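Down syndrome cell adhesion molecule, isoform AK (Drosophila melanogaster, PDB 4WVR) is a neuronal cell-adhesion receptor of the immunoglobulin superfamily that probably mediates isoform-specific recognition by homodimerization. Local coordinates at residues A11-G16 against I41-N46. Sequence-based numbering, arbitrary orientation.
Sequences APFSFG and IKWTLN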
loop_
_atom_site.group_PDB
_atom_site.type_symbol
_atom_site.label_atom_id
_atom_site.label_comp_id
_atom_site.label_asym_id
_atom_site.label_seq_id
_atom_site.Cartn_x
_atom_site.Cartn_y
_atom_site.Cartn_z
ATOM N N ALA A 11 -11.209 -3.173 -3.518
ATOM C CA ALA A 11 -10.325 -4.326 -3.614
ATOM C C ALA A 11 -9.909 -4.767 -2.215
ATOM O O ALA A 11 -9.538 -3.938 -1.382
ATOM C CB ALA A 11 -9.102 -4.004 -4.460
ATOM N N PRO A 12 -9.982 -6.076 -1.945
ATOM C CA PRO A 12 -9.577 -6.572 -0.629
ATOM C C PRO A 12 -8.089 -6.348 -0.382
ATOM O O PRO A 12 -7.311 -6.271 -1.335
ATOM C CB PRO A 12 -9.911 -8.066 -0.697
ATOM C CG PRO A 12 -9.935 -8.389 -2.150
ATOM C CD PRO A 12 -10.446 -7.157 -2.831
ATOM N N PHE A 13 -7.709 -6.223 0.884
ATOM C CA PHE A 13 -6.304 -6.109 1.249
ATOM C C PHE A 13 -5.996 -7.035 2.418
ATOM O O PHE A 13 -6.906 -7.578 3.037
ATOM C CB PHE A 13 -5.936 -4.658 1.592
ATOM C CG PHE A 13 -6.870 -3.991 2.577
ATOM C CD1 PHE A 13 -6.892 -4.371 3.911
ATOM C CD2 PHE A 13 -7.699 -2.956 2.170
ATOM C CE1 PHE A 13 -7.738 -3.749 4.818
ATOM C CE2 PHE A 13 -8.543 -2.323 3.072
ATOM C CZ PHE A 13 -8.565 -2.724 4.397
ATOM N N SER A 14 -4.715 -7.216 2.719
ATOM C CA SER A 14 -4.327 -8.069 3.833
ATOM C C SER A 14 -2.970 -7.682 4.410
ATOM O O SER A 14 -2.055 -7.328 3.674
ATOM C CB SER A 14 -4.307 -9.537 3.393
ATOM O OG SER A 14 -3.877 -10.383 4.447
ATOM N N PHE A 15 -2.850 -7.752 5.732
ATOM C CA PHE A 15 -1.557 -7.591 6.385
ATOM C C PHE A 15 -0.732 -8.865 6.230
ATOM O O PHE A 15 0.477 -8.865 6.459
ATOM C CB PHE A 15 -1.724 -7.245 7.867
ATOM C CG PHE A 15 -2.359 -5.907 8.109
ATOM C CD1 PHE A 15 -1.609 -4.744 8.031
ATOM C CD2 PHE A 15 -3.703 -5.810 8.420
ATOM C CE1 PHE A 15 -2.191 -3.505 8.256
ATOM C CE2 PHE A 15 -4.292 -4.577 8.646
ATOM C CZ PHE A 15 -3.535 -3.424 8.565
ATOM N N GLY A 16 -1.392 -9.952 5.841
ATOM C CA GLY A 16 -0.699 -11.194 5.561
ATOM C C GLY A 16 -1.210 -12.397 6.328
ATOM O O GLY A 16 -2.055 -12.277 7.216
ATOM N N ILE A 41 -13.194 8.178 2.297
ATOM C CA ILE A 41 -12.556 6.937 2.714
ATOM C C ILE A 41 -12.001 7.068 4.122
ATOM O O ILE A 41 -11.120 7.889 4.379
ATOM C CB ILE A 41 -11.426 6.528 1.750
ATOM C CG1 ILE A 41 -11.943 6.485 0.311
ATOM C CG2 ILE A 41 -10.868 5.182 2.146
ATOM C CD1 ILE A 41 -10.882 6.147 -0.713
ATOM N N LYS A 42 -12.522 6.259 5.037
ATOM C CA LYS A 42 -12.118 6.343 6.433
ATOM C C LYS A 42 -11.804 4.970 7.006
ATOM O O LYS A 42 -12.161 3.945 6.426
ATOM C CB LYS A 42 -13.207 7.020 7.261
ATOM C CG LYS A 42 -14.559 6.360 7.139
ATOM C CD LYS A 42 -15.617 7.154 7.883
ATOM C CE LYS A 42 -16.973 6.482 7.787
ATOM N NZ LYS A 42 -18.008 7.263 8.514
ATOM N N TRP A 43 -11.137 4.959 8.156
ATOM C CA TRP A 43 -10.657 3.722 8.749
ATOM C C TRP A 43 -11.152 3.529 10.178
ATOM O O TRP A 43 -11.369 4.496 10.911
ATOM C CB TRP A 43 -9.128 3.690 8.737
ATOM C CG TRP A 43 -8.512 3.653 7.370
ATOM C CD1 TRP A 43 -8.272 4.718 6.547
ATOM C CD2 TRP A 43 -8.035 2.496 6.675
ATOM N NE1 TRP A 43 -7.682 4.292 5.382
ATOM C CE2 TRP A 43 -7.525 2.932 5.436
ATOM C CE3 TRP A 43 -7.996 1.130 6.977
ATOM C CZ2 TRP A 43 -6.981 2.052 4.500
ATOM C CZ3 TRP A 43 -7.451 0.255 6.046
ATOM C CH2 TRP A 43 -6.954 0.721 4.823
ATOM N N THR A 44 -11.328 2.272 10.568
ATOM C CA THR A 44 -11.566 1.937 11.967
ATOM C C THR A 44 -10.643 0.805 12.407
ATOM O O THR A 44 -10.232 -0.029 11.598
ATOM C CB THR A 44 -13.037 1.529 12.230
ATOM O OG1 THR A 44 -13.376 0.385 11.437
ATOM C CG2 THR A 44 -13.980 2.671 11.896
ATOM N N LEU A 45 -10.296 0.806 13.687
ATOM C CA LEU A 45 -9.570 -0.299 14.296
ATOM C C LEU A 45 -10.406 -0.844 15.441
ATOM O O LEU A 45 -10.585 -0.167 16.452
ATOM C CB LEU A 45 -8.199 0.147 14.804
ATOM C CG LEU A 45 -7.433 -0.878 15.643
ATOM C CD1 LEU A 45 -7.208 -2.160 14.850
ATOM C CD2 LEU A 45 -6.111 -0.305 16.134
ATOM N N ASN A 46 -10.920 -2.059 15.274
ATOM C CA ASN A 46 -11.865 -2.639 16.225
ATOM C C ASN A 46 -13.043 -1.699 16.458
ATOM O O ASN A 46 -13.372 -1.364 17.597
ATOM C CB ASN A 46 -11.170 -2.972 17.544
ATOM C CG ASN A 46 -10.020 -3.939 17.361
ATOM O OD1 ASN A 46 -10.150 -4.951 16.677
ATOM N ND2 ASN A 46 -8.882 -3.624 17.960
#
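A chi1 of 50°, which tucks CG into the cleft flanked by N and C of its own backbone, directs the F13 ring into the core of the immunoglobulin beta-sandwich, where W43, with CG trans to C and close to N (chi1 -65°), brings its indole from the opposite direction. The CA atoms of the pair are 13.1 Å apart, so the side chains alone span the gap between the segment 11-16 and strand 40-45. The ring planes, F13 against the six-membered ring of W43, meet at 36° with centroids 5.4 Å apart, an oblique packing. W43 is the core tryptophan expected of an Ig domain: it touches C30, which forms the disulfide with C84, while F13 packs on C84 and both aromatics rest on V28. The polar end of the indole is satisfied, since NE1 is hydrogen-bonded to S67 OG. Were F13 an alanine, a gap would probably open beside CZ3 and CH2 of W43, leaving C84 and V28 less well covered. Immediately downstream the chain bends in an ST turn, the backbone N of G16 donating to S14 OG over 2.9 Å. Across the core the contact is made by CZ and CE2 of F13 against CZ3 and CH2 of W43: CE2 of F13 lies 3.9 Å from CH2 of W43, and the closest approach is F13 CZ to W43 CZ3 at 3.6 Å.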